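Local coordinates for RING finger protein unkempt homolog (Mus musculus, PDB 5ELK) that binds RNA sequence-specifically through clustered CCCH zinc fingers and represses translation to shape the early morphology of cortical neurons, at residues 86-100 / 108-120. Numbering follows the deposited sequence.
Sequences QFHPEIYKSTKCNDM and RGPFCAFAHIEPP. With ZN (zinc ion), chain E; nucleotides of chain B.
Lys93, Thr95 and Cys97 line up with Ala113 and Ala115 through three near-straight backbone hydrogen bonds, Lys93 N to Ala113 O, Ala115 N to Thr95 O and Cys97 N to Ala115 O (2.7 Å). The Lys93 side chain turns about its CB-CG bond (chi2 -66°) to reach across to the other segment, where NZ donates to Phe114 O at 2.8 Å, more weakly to Cys112 O, and to a water that bridges to Gly109 O. NZ thereby pins the 109-114 backbone to 86-100. Cys97 SG, Cys112 SG and His116 NE2 (2.1 Å from the zinc ion) bind the metal, and Cys106 completes the CCCH site. Met100 CE sits over one face of the His116 imidazole, 3.8 Å from His116 CG, while Cys97 CB meets the ring edge.

Phe114 is sandwiched between bases, U3 of chain B over one face and A4 of chain B over the other, with Thr95 O at its edge. Along the Watson-Crick edge of U3, Gln86 NE2 donates to O2 at 2.8 Å and Thr95 N to O4 at the two ends, with Ala113 O accepting from N3 between them. Asn98 N and Lys96 O read A4, whereas Ala113 N and Phe111 O grip G5 of chain B. Arg108 NH2 meets Asp99 OD1 at 3.0 Å, in the guanidinium plane but above the carboxylate plane, and NE makes a weak bond to O6 of G5. Without the guanidinium, as with an alanine here, the Asp99 carboxylate would probably lose its countercharge and be freer to turn beside A4, and O6 of G5 would lose its weak bond from NE.

In the last of the three CCCH fingers in this fragment, the bases of U3, A4 and G5 are thus read largely by backbone amides and carbonyls, which zinc coordination and the backbone bonds between the two segments probably hold in place.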
ATOM      1  N   GLN A  86      -0.639  -4.355   2.434  1.00 25.03           N
ATOM      2  CA  GLN A  86       0.625  -3.923   3.011  1.00 32.35           C
ATOM      3  C   GLN A  86       0.455  -2.630   3.797  1.00 34.31           C
ATOM      4  O   GLN A  86       1.127  -2.419   4.804  1.00 31.57           O
ATOM      5  CB  GLN A  86       1.684  -3.753   1.924  1.00 29.77           C
ATOM      6  CG  GLN A  86       2.185  -5.072   1.347  1.00 26.75           C
ATOM      7  CD  GLN A  86       3.539  -4.953   0.684  1.00 32.73           C
ATOM      8  OE1 GLN A  86       3.638  -4.860  -0.535  1.00 42.59           O
ATOM      9  NE2 GLN A  86       4.596  -4.956   1.489  1.00 33.23           N
ATOM     10  N   PHE A  87      -0.480  -1.794   3.359  1.00 32.12           N
ATOM     11  CA  PHE A  87      -0.723  -0.518   4.009  1.00 24.50           C
ATOM     12  C   PHE A  87      -2.028  -0.542   4.778  1.00 33.16           C
ATOM     13  O   PHE A  87      -2.655   0.493   4.995  1.00 30.44           O
ATOM     14  CB  PHE A  87      -0.715   0.590   2.968  1.00 30.68           C
ATOM     15  CG  PHE A  87       0.631   0.800   2.351  1.00 29.47           C
ATOM     16  CD1 PHE A  87       1.036   0.038   1.278  1.00 29.35           C
ATOM     17  CD2 PHE A  87       1.510   1.733   2.871  1.00 36.84           C
ATOM     18  CE1 PHE A  87       2.276   0.218   0.722  1.00 33.53           C
ATOM     19  CE2 PHE A  87       2.753   1.914   2.310  1.00 31.19           C
ATOM     20  CZ  PHE A  87       3.136   1.160   1.239  1.00 33.02           C
ATOM     21  N   HIS A  88      -2.435  -1.731   5.208  1.00 35.90           N
ATOM     22  CA  HIS A  88      -3.588  -1.834   6.078  1.00 30.86           C
ATOM     23  C   HIS A  88      -3.189  -1.383   7.485  1.00 30.67           C
ATOM     24  O   HIS A  88      -2.093  -1.699   7.942  1.00 41.15           O
ATOM     25  CB  HIS A  88      -4.109  -3.265   6.116  1.00 31.51           C
ATOM     26  CG  HIS A  88      -5.458  -3.389   6.743  1.00 34.41           C
ATOM     27  ND1 HIS A  88      -5.641  -3.575   8.100  1.00 36.74           N
ATOM     28  CD2 HIS A  88      -6.702  -3.326   6.206  1.00 41.43           C
ATOM     29  CE1 HIS A  88      -6.930  -3.636   8.365  1.00 41.42           C
ATOM     30  NE2 HIS A  88      -7.598  -3.488   7.236  1.00 42.05           N
ATOM     31  N   PRO A  89      -4.076  -0.651   8.180  1.00 30.26           N
ATOM     32  CA  PRO A  89      -3.825  -0.195   9.556  1.00 32.77           C
ATOM     33  C   PRO A  89      -3.254  -1.241  10.509  1.00 29.14           C
ATOM     34  O   PRO A  89      -2.543  -0.870  11.431  1.00 42.54           O
ATOM     35  CB  PRO A  89      -5.216   0.213  10.028  1.00 29.78           C
ATOM     36  CG  PRO A  89      -5.873   0.720   8.801  1.00 31.10           C
ATOM     37  CD  PRO A  89      -5.365  -0.142   7.677  1.00 29.73           C
ATOM     38  N   GLU A  90      -3.571  -2.512  10.289  1.00 31.77           N
ATOM     39  CA  GLU A  90      -3.146  -3.602  11.170  1.00 35.95           C
ATOM     40  C   GLU A  90      -1.907  -4.322  10.644  1.00 36.91           C
ATOM     41  O   GLU A  90      -1.351  -5.188  11.317  1.00 48.30           O
ATOM     42  CB  GLU A  90      -4.271  -4.625  11.331  1.00 38.84           C
ATOM     43  CG  GLU A  90      -5.540  -4.084  11.947  1.00 51.38           C
ATOM     44  CD  GLU A  90      -6.599  -5.161  12.120  1.00 63.72           C
ATOM     45  OE1 GLU A  90      -7.608  -4.899  12.811  1.00 63.36           O
ATOM     46  OE2 GLU A  90      -6.418  -6.269  11.564  1.00 64.20           O
ATOM     47  N   ILE A  91      -1.471  -3.956   9.447  1.00 34.91           N
ATOM     48  CA  ILE A  91      -0.347  -4.622   8.793  1.00 33.92           C
ATOM     49  C   ILE A  91       0.842  -3.662   8.731  1.00 33.52           C
ATOM     50  O   ILE A  91       1.993  -4.071   8.880  1.00 27.55           O
ATOM     51  CB  ILE A  91      -0.725  -5.052   7.346  1.00 29.92           C
ATOM     52  CG1 ILE A  91      -1.945  -5.986   7.350  1.00 35.43           C
ATOM     53  CG2 ILE A  91       0.465  -5.693   6.625  1.00 24.87           C
ATOM     54  CD1 ILE A  91      -1.714  -7.327   8.029  1.00 41.19           C
ATOM     55  N   TYR A  92       0.528  -2.386   8.504  1.00 22.77           N
ATOM     56  CA  TYR A  92       1.500  -1.358   8.155  1.00 26.36           C
ATOM     57  C   TYR A  92       2.484  -1.123   9.297  1.00 23.88           C
ATOM     58  O   TYR A  92       2.066  -0.855  10.407  1.00 28.45           O
ATOM     59  CB  TYR A  92       0.753  -0.064   7.812  1.00 23.77           C
ATOM     60  CG  TYR A  92       1.624   1.109   7.409  1.00 25.22           C
ATOM     61  CD1 TYR A  92       2.467   1.041   6.314  1.00 32.65           C
ATOM     62  CD2 TYR A  92       1.584   2.305   8.120  1.00 31.13           C
ATOM     63  CE1 TYR A  92       3.266   2.129   5.949  1.00 34.17           C
ATOM     64  CE2 TYR A  92       2.372   3.391   7.755  1.00 28.51           C
ATOM     65  CZ  TYR A  92       3.202   3.303   6.675  1.00 26.16           C
ATOM     66  OH  TYR A  92       3.978   4.395   6.330  1.00 38.01           O
ATOM     67  N   LYS A  93       3.782  -1.242   9.005  1.00 34.09           N
ATOM     68  CA  LYS A  93       4.870  -1.041   9.983  1.00 32.13           C
ATOM     69  C   LYS A  93       4.821  -2.010  11.159  1.00 40.36           C
ATOM     70  O   LYS A  93       5.435  -1.754  12.195  1.00 39.01           O
ATOM     71  CB  LYS A  93       4.883   0.390  10.528  1.00 33.13           C
ATOM     72  CG  LYS A  93       4.971   1.466   9.472  1.00 42.90           C
ATOM     73  CD  LYS A  93       6.295   1.418   8.755  1.00 43.35           C
ATOM     74  CE  LYS A  93       6.571   2.685   7.963  1.00 36.58           C
ATOM     75  NZ  LYS A  93       7.942   2.655   7.386  1.00 40.27           N
ATOM     76  N   SER A  94       4.099  -3.116  11.000  1.00 33.27           N
ATOM     77  CA  SER A  94       3.948  -4.086  12.081  1.00 32.13           C
ATOM     78  C   SER A  94       5.152  -5.029  12.172  1.00 31.74           C
ATOM     79  O   SER A  94       5.375  -5.665  13.197  1.00 37.00           O
ATOM     80  CB  SER A  94       2.663  -4.897  11.895  1.00 34.04           C
ATOM     81  OG  SER A  94       2.669  -5.576  10.659  1.00 41.05           O
ATOM     82  N   THR A  95       5.925  -5.095  11.095  1.00 32.58           N
ATOM     83  CA  THR A  95       7.032  -6.037  10.974  1.00 29.45           C
ATOM     84  C   THR A  95       8.289  -5.313  10.525  1.00 32.05           C
ATOM     85  O   THR A  95       8.253  -4.484   9.615  1.00 36.50           O
ATOM     86  CB  THR A  95       6.721  -7.139   9.936  1.00 35.06           C
ATOM     87  OG1 THR A  95       5.542  -7.854  10.330  1.00 39.20           O
ATOM     88  CG2 THR A  95       7.880  -8.116   9.808  1.00 33.53           C
ATOM     89  N   LYS A  96       9.404  -5.655  11.157  1.00 40.82           N
ATOM     90  CA  LYS A  96      10.695  -5.041  10.867  1.00 41.28           C
ATOM     91  C   LYS A  96      11.084  -5.122   9.397  1.00 34.19           C
ATOM     92  O   LYS A  96      11.009  -6.176   8.776  1.00 38.98           O
ATOM     93  CB  LYS A  96      11.792  -5.725  11.685  1.00 43.08           C
ATOM     94  CG  LYS A  96      11.600  -5.649  13.185  1.00 54.57           C
ATOM     95  CD  LYS A  96      12.800  -6.230  13.924  1.00 62.85           C
ATOM     96  CE  LYS A  96      12.851  -7.760  13.846  1.00 68.63           C
ATOM     97  NZ  LYS A  96      14.240  -8.304  13.936  1.00 69.68           N
ATOM     98  N   CYS A  97      11.527  -3.999   8.851  1.00 32.46           N
ATOM     99  CA  CYS A  97      12.062  -3.971   7.498  1.00 33.57           C
ATOM    100  C   CYS A  97      13.416  -4.685   7.441  1.00 42.62           C
ATOM    101  O   CYS A  97      14.382  -4.297   8.108  1.00 42.10           O
ATOM    102  CB  CYS A  97      12.196  -2.528   7.019  1.00 26.89           C
ATOM    103  SG  CYS A  97      12.926  -2.339   5.386  1.00 29.09           S
ATOM    104  N   ASN A  98      13.476  -5.727   6.629  1.00 38.82           N
ATOM    105  CA  ASN A  98      14.656  -6.571   6.544  1.00 42.67           C
ATOM    106  C   ASN A  98      15.837  -5.862   5.888  1.00 37.56           C
ATOM    107  O   ASN A  98      16.979  -6.024   6.306  1.00 45.43           O
ATOM    108  CB  ASN A  98      14.306  -7.827   5.755  1.00 48.99           C
ATOM    109  CG  ASN A  98      14.857  -9.073   6.379  1.00 52.68           C
ATOM    110  OD1 ASN A  98      15.666  -9.772   5.773  1.00 64.88           O
ATOM    111  ND2 ASN A  98      14.420  -9.371   7.594  1.00 47.86           N
ATOM    112  N   ASP A  99      15.552  -5.072   4.862  1.00 37.74           N
ATOM    113  CA  ASP A  99      16.587  -4.349   4.135  1.00 46.82           C
ATOM    114  C   ASP A  99      17.288  -3.367   5.062  1.00 47.36           C
ATOM    115  O   ASP A  99      18.505  -3.174   4.986  1.00 45.22           O
ATOM    116  CB  ASP A  99      15.975  -3.583   2.957  1.00 45.93           C
ATOM    117  CG  ASP A  99      15.232  -4.484   1.999  1.00 53.08           C
ATOM    118  OD1 ASP A  99      14.041  -4.783   2.258  1.00 46.37           O
ATOM    119  OD2 ASP A  99      15.843  -4.895   0.987  1.00 61.78           O
ATOM    120  N   MET A 100      16.504  -2.733   5.927  1.00 32.13           N
ATOM    121  CA  MET A 100      17.034  -1.742   6.843  1.00 44.04           C
ATOM    122  C   MET A 100      17.874  -2.442   7.900  1.00 43.39           C
ATOM    123  O   MET A 100      18.909  -1.925   8.329  1.00 45.03           O
ATOM    124  CB  MET A 100      15.894  -0.943   7.495  1.00 42.41           C
ATOM    125  CG  MET A 100      16.343   0.045   8.586  1.00 44.76           C
ATOM    126  SD  MET A 100      17.359   1.407   7.995  1.00 58.03           S
ATOM    127  CE  MET A 100      16.146   2.458   7.190  1.00 40.40           C
ATOM    128  N   ARG A 108      12.942   1.835  -0.441  1.00 49.01           N
ATOM    129  CA  ARG A 108      11.563   2.286  -0.558  1.00 43.35           C
ATOM    130  C   ARG A 108      11.324   3.487   0.338  1.00 38.66           C
ATOM    131  O   ARG A 108      10.304   4.167   0.214  1.00 36.56           O
ATOM    132  CB  ARG A 108      10.619   1.142  -0.194  1.00 40.69           C
ATOM    133  CG  ARG A 108      10.963  -0.153  -0.904  1.00 42.77           C
ATOM    134  CD  ARG A 108      10.014  -1.257  -0.511  1.00 44.57           C
ATOM    135  NE  ARG A 108      10.340  -1.822   0.797  1.00 43.36           N
ATOM    136  CZ  ARG A 108      11.389  -2.602   1.033  1.00 38.57           C
ATOM    137  NH1 ARG A 108      12.227  -2.903   0.053  1.00 40.24           N
ATOM    138  NH2 ARG A 108      11.609  -3.081   2.250  1.00 34.57           N
ATOM    139  N   GLY A 109      12.267   3.728   1.244  1.00 36.57           N
ATOM    140  CA  GLY A 109      12.290   4.938   2.046  1.00 33.81           C
ATOM    141  C   GLY A 109      10.969   5.234   2.731  1.00 32.45           C
ATOM    142  O   GLY A 109      10.463   4.401   3.467  1.00 31.80           O
ATOM    143  N   PRO A 110      10.389   6.415   2.480  1.00 35.45           N
ATOM    144  CA  PRO A 110       9.155   6.812   3.171  1.00 32.82           C
ATOM    145  C   PRO A 110       7.912   6.034   2.749  1.00 37.30           C
ATOM    146  O   PRO A 110       6.841   6.273   3.306  1.00 40.42           O
ATOM    147  CB  PRO A 110       9.006   8.287   2.797  1.00 38.26           C
ATOM    148  CG  PRO A 110       9.673   8.396   1.454  1.00 42.48           C
ATOM    149  CD  PRO A 110      10.803   7.407   1.470  1.00 36.06           C
ATOM    150  N   PHE A 111       8.053   5.109   1.803  1.00 42.84           N
ATOM    151  CA  PHE A 111       6.914   4.353   1.296  1.00 30.93           C
ATOM    152  C   PHE A 111       7.110   2.874   1.540  1.00 39.87           C
ATOM    153  O   PHE A 111       6.378   2.042   1.001  1.00 43.88           O
ATOM    154  CB  PHE A 111       6.701   4.642  -0.189  1.00 32.78           C
ATOM    155  CG  PHE A 111       6.427   6.091  -0.484  1.00 34.67           C
ATOM    156  CD1 PHE A 111       5.562   6.819   0.308  1.00 55.29           C
ATOM    157  CD2 PHE A 111       7.052   6.729  -1.531  1.00 37.07           C
ATOM    158  CE1 PHE A 111       5.318   8.151   0.049  1.00 36.61           C
ATOM    159  CE2 PHE A 111       6.807   8.061  -1.795  1.00 39.18           C
ATOM    160  CZ  PHE A 111       5.938   8.769  -1.001  1.00 47.88           C
ATOM    161  N   CYS A 112       8.091   2.547   2.374  1.00 40.22           N
ATOM    162  CA  CYS A 112       8.231   1.188   2.863  1.00 37.52           C
ATOM    163  C   CYS A 112       7.044   0.912   3.769  1.00 34.30           C
ATOM    164  O   CYS A 112       6.664   1.774   4.568  1.00 42.76           O
ATOM    165  CB  CYS A 112       9.531   1.021   3.650  1.00 37.86           C
ATOM    166  SG  CYS A 112       9.889  -0.702   4.109  1.00 33.70           S
ATOM    167  N   ALA A 113       6.471  -0.283   3.655  1.00 25.52           N
ATOM    168  CA  ALA A 113       5.311  -0.675   4.467  1.00 35.14           C
ATOM    169  C   ALA A 113       5.751  -1.385   5.741  1.00 29.05           C
ATOM    170  O   ALA A 113       4.916  -1.803   6.548  1.00 39.16           O
ATOM    171  CB  ALA A 113       4.371  -1.578   3.666  1.00 26.12           C
ATOM    172  N   PHE A 114       7.065  -1.522   5.906  1.00 28.05           N
ATOM    173  CA  PHE A 114       7.648  -2.191   7.067  1.00 32.00           C
ATOM    174  C   PHE A 114       8.301  -1.211   8.032  1.00 33.69           C
ATOM    175  O   PHE A 114       8.573  -0.060   7.691  1.00 31.23           O
ATOM    176  CB  PHE A 114       8.662  -3.229   6.602  1.00 34.97           C
ATOM    177  CG  PHE A 114       8.044  -4.332   5.804  1.00 36.24           C
ATOM    178  CD1 PHE A 114       7.844  -4.191   4.440  1.00 38.56           C
ATOM    179  CD2 PHE A 114       7.627  -5.491   6.416  1.00 31.21           C
ATOM    180  CE1 PHE A 114       7.261  -5.199   3.707  1.00 33.64           C
ATOM    181  CE2 PHE A 114       7.035  -6.499   5.682  1.00 34.48           C
ATOM    182  CZ  PHE A 114       6.858  -6.351   4.327  1.00 32.32           C
ATOM    183  N   ALA A 115       8.558  -1.679   9.244  1.00 32.44           N
ATOM    184  CA  ALA A 115       9.069  -0.811  10.294  1.00 27.09           C
ATOM    185  C   ALA A 115      10.566  -0.581  10.146  1.00 25.31           C
ATOM    186  O   ALA A 115      11.335  -1.502   9.879  1.00 29.56           O
ATOM    187  CB  ALA A 115       8.745  -1.393  11.654  1.00 30.15           C
ATOM    188  N   HIS A 116      10.964   0.669  10.301  1.00 32.84           N
ATOM    189  CA  HIS A 116      12.370   1.024  10.370  1.00 33.19           C
ATOM    190  C   HIS A 116      12.719   1.211  11.833  1.00 32.76           C
ATOM    191  O   HIS A 116      12.149   0.546  12.695  1.00 37.60           O
ATOM    192  CB  HIS A 116      12.632   2.265   9.524  1.00 29.56           C
ATOM    193  CG  HIS A 116      12.436   2.024   8.062  1.00 35.57           C
ATOM    194  ND1 HIS A 116      12.278   3.036   7.146  1.00 42.26           N
ATOM    195  CD2 HIS A 116      12.363   0.863   7.366  1.00 36.13           C
ATOM    196  CE1 HIS A 116      12.120   2.512   5.941  1.00 37.12           C
ATOM    197  NE2 HIS A 116      12.173   1.198   6.047  1.00 35.98           N
ATOM    198  N   ILE A 117      13.648   2.108  12.119  1.00 38.23           N
ATOM    199  CA  ILE A 117      14.149   2.266  13.469  1.00 29.22           C
ATOM    200  C   ILE A 117      13.430   3.401  14.132  1.00 33.48           C
ATOM    201  O   ILE A 117      13.124   4.403  13.491  1.00 30.86           O
ATOM    202  CB  ILE A 117      15.642   2.576  13.447  1.00 42.60           C
ATOM    203  CG1 ILE A 117      16.359   1.482  12.648  1.00 39.25           C
ATOM    204  CG2 ILE A 117      16.191   2.727  14.871  1.00 37.42           C
ATOM    205  CD1 ILE A 117      16.143   0.084  13.191  1.00 44.47           C
ATOM    206  N   GLU A 118      13.161   3.233  15.420  1.00 35.35           N
ATOM    207  CA  GLU A 118      12.532   4.270  16.208  1.00 38.19           C
ATOM    208  C   GLU A 118      13.299   5.584  15.978  1.00 40.59           C
ATOM    209  O   GLU A 118      14.513   5.630  16.176  1.00 37.45           O
ATOM    210  CB  GLU A 118      12.552   3.883  17.688  1.00 32.20           C
ATOM    211  CG  GLU A 118      11.836   4.873  18.600  1.00 33.75           C
ATOM    212  CD  GLU A 118      12.098   4.632  20.079  1.00 40.88           C
ATOM    213  OE1 GLU A 118      12.744   3.617  20.431  1.00 38.87           O
ATOM    214  OE2 GLU A 118      11.653   5.470  20.894  1.00 38.24           O
ATOM    215  N   PRO A 119      12.604   6.644  15.523  1.00 44.88           N
ATOM    216  CA  PRO A 119      13.299   7.919  15.356  1.00 34.60           C
ATOM    217  C   PRO A 119      13.388   8.631  16.697  1.00 39.31           C
ATOM    218  O   PRO A 119      12.487   8.455  17.517  1.00 43.01           O
ATOM    219  CB  PRO A 119      12.377   8.685  14.412  1.00 37.70           C
ATOM    220  CG  PRO A 119      11.004   8.205  14.789  1.00 44.11           C
ATOM    221  CD  PRO A 119      11.176   6.748  15.163  1.00 47.86           C
ATOM    222  N   PRO A 120      14.458   9.399  16.940  1.00 38.09           N
ATOM    223  CA  PRO A 120      14.426  10.220  18.155  1.00 42.62           C
ATOM    224  C   PRO A 120      13.383  11.311  18.028  1.00 46.60           C
ATOM    225  O   PRO A 120      13.032  11.671  16.908  1.00 57.72           O
ATOM    226  CB  PRO A 120      15.817  10.845  18.194  1.00 41.79           C
ATOM    227  CG  PRO A 120      16.661   9.896  17.446  1.00 50.97           C
ATOM    228  CD  PRO A 120      15.789   9.404  16.320  1.00 38.20           C
TER
HETATM  229 ZN    ZN E 403      12.190  -0.339   4.644  1.00 45.95          ZN
ATOM    230  P     U B   3       1.093 -11.469   6.896  1.00 55.00           P
ATOM    231  OP1   U B   3       2.421 -12.122   6.948  1.00 55.41           O
ATOM    232  OP2   U B   3       0.340 -11.149   8.137  1.00 60.51           O
ATOM    233  O5'   U B   3       1.291 -10.107   6.101  1.00 53.39           O
ATOM    234  C5'   U B   3       0.442  -9.766   5.016  1.00 48.71           C
ATOM    235  C4'   U B   3       1.211  -9.049   3.940  1.00 44.63           C
ATOM    236  O4'   U B   3       1.621  -7.741   4.440  1.00 43.95           O
ATOM    237  C3'   U B   3       2.492  -9.752   3.501  1.00 42.73           C
ATOM    238  O3'   U B   3       2.740  -9.452   2.124  1.00 42.59           O
ATOM    239  C2'   U B   3       3.546  -9.073   4.370  1.00 40.17           C
ATOM    240  O2'   U B   3       4.867  -9.167   3.881  1.00 39.41           O
ATOM    241  C1'   U B   3       3.032  -7.633   4.377  1.00 38.20           C
ATOM    242  N1    U B   3       3.506  -6.810   5.505  1.00 44.50           N
ATOM    243  C2    U B   3       3.843  -5.482   5.259  1.00 42.07           C
ATOM    244  O2    U B   3       3.755  -4.957   4.156  1.00 37.73           O
ATOM    245  N3    U B   3       4.289  -4.769   6.352  1.00 41.04           N
ATOM    246  C4    U B   3       4.446  -5.235   7.639  1.00 41.52           C
ATOM    247  O4    U B   3       4.866  -4.475   8.516  1.00 39.94           O
ATOM    248  C5    U B   3       4.079  -6.612   7.806  1.00 44.70           C
ATOM    249  C6    U B   3       3.637  -7.337   6.768  1.00 40.36           C
ATOM    250  P     A B   4       3.597 -10.460   1.208  1.00 44.60           P
ATOM    251  OP1   A B   4       2.870 -10.680  -0.073  1.00 61.42           O
ATOM    252  OP2   A B   4       3.957 -11.609   2.079  1.00 46.17           O
ATOM    253  O5'   A B   4       4.949  -9.675   0.879  1.00 42.11           O
ATOM    254  C5'   A B   4       4.930  -8.501   0.073  1.00 40.52           C
ATOM    255  C4'   A B   4       6.315  -8.052  -0.335  1.00 46.59           C
ATOM    256  O4'   A B   4       7.078  -7.620   0.829  1.00 41.31           O
ATOM    257  C3'   A B   4       7.193  -9.082  -1.046  1.00 45.66           C
ATOM    258  O3'   A B   4       8.056  -8.352  -1.909  1.00 51.17           O
ATOM    259  C2'   A B   4       8.045  -9.625   0.096  1.00 41.33           C
ATOM    260  O2'   A B   4       9.247 -10.247  -0.316  1.00 47.26           O
ATOM    261  C1'   A B   4       8.302  -8.341   0.882  1.00 38.06           C
ATOM    262  N9    A B   4       8.654  -8.521   2.292  1.00 40.80           N
ATOM    263  C8    A B   4       8.129  -9.426   3.180  1.00 44.39           C
ATOM    264  N7    A B   4       8.614  -9.307   4.392  1.00 43.60           N
ATOM    265  C5    A B   4       9.513  -8.249   4.311  1.00 38.97           C
ATOM    266  C6    A B   4      10.344  -7.641   5.277  1.00 37.97           C
ATOM    267  N6    A B   4      10.405  -8.037   6.550  1.00 36.47           N
ATOM    268  N1    A B   4      11.117  -6.600   4.873  1.00 34.34           N
ATOM    269  C2    A B   4      11.041  -6.210   3.584  1.00 40.55           C
ATOM    270  N3    A B   4      10.296  -6.703   2.587  1.00 37.53           N
ATOM    271  C4    A B   4       9.540  -7.741   3.018  1.00 36.43           C
ATOM    272  P     G B   5       8.242  -8.735  -3.452  1.00 50.04           P
ATOM    273  OP1   G B   5       7.609 -10.049  -3.753  1.00 61.42           O
ATOM    274  OP2   G B   5       9.687  -8.549  -3.751  1.00 52.90           O
ATOM    275  O5'   G B   5       7.483  -7.557  -4.211  1.00 51.51           O
ATOM    276  C5'   G B   5       6.101  -7.660  -4.531  1.00 49.75           C
ATOM    277  C4'   G B   5       5.508  -6.311  -4.864  1.00 51.71           C
ATOM    278  O4'   G B   5       5.298  -5.565  -3.633  1.00 48.57           O
ATOM    279  C3'   G B   5       6.361  -5.418  -5.770  1.00 57.13           C
ATOM    280  O3'   G B   5       5.515  -4.669  -6.644  1.00 62.99           O
ATOM    281  C2'   G B   5       7.029  -4.469  -4.779  1.00 54.55           C
ATOM    282  O2'   G B   5       7.406  -3.218  -5.323  1.00 56.73           O
ATOM    283  C1'   G B   5       5.943  -4.312  -3.718  1.00 52.89           C
ATOM    284  N9    G B   5       6.455  -3.968  -2.386  1.00 49.96           N
ATOM    285  C8    G B   5       7.224  -4.761  -1.566  1.00 42.66           C
ATOM    286  N7    G B   5       7.522  -4.180  -0.440  1.00 35.68           N
ATOM    287  C5    G B   5       6.922  -2.931  -0.520  1.00 37.31           C
ATOM    288  C6    G B   5       6.903  -1.858   0.411  1.00 31.85           C
ATOM    289  O6    G B   5       7.434  -1.797   1.519  1.00 35.06           O
ATOM    290  N1    G B   5       6.183  -0.770  -0.061  1.00 29.74           N
ATOM    291  C2    G B   5       5.545  -0.728  -1.279  1.00 40.67           C
ATOM    292  N2    G B   5       4.892   0.411  -1.554  1.00 38.65           N
ATOM    293  N3    G B   5       5.550  -1.720  -2.157  1.00 39.38           N
ATOM    294  C4    G B   5       6.253  -2.784  -1.714  1.00 41.92           C
TER
HETATM  295  O   HOH W   1       9.015   4.429   5.652  1.00 27.54           O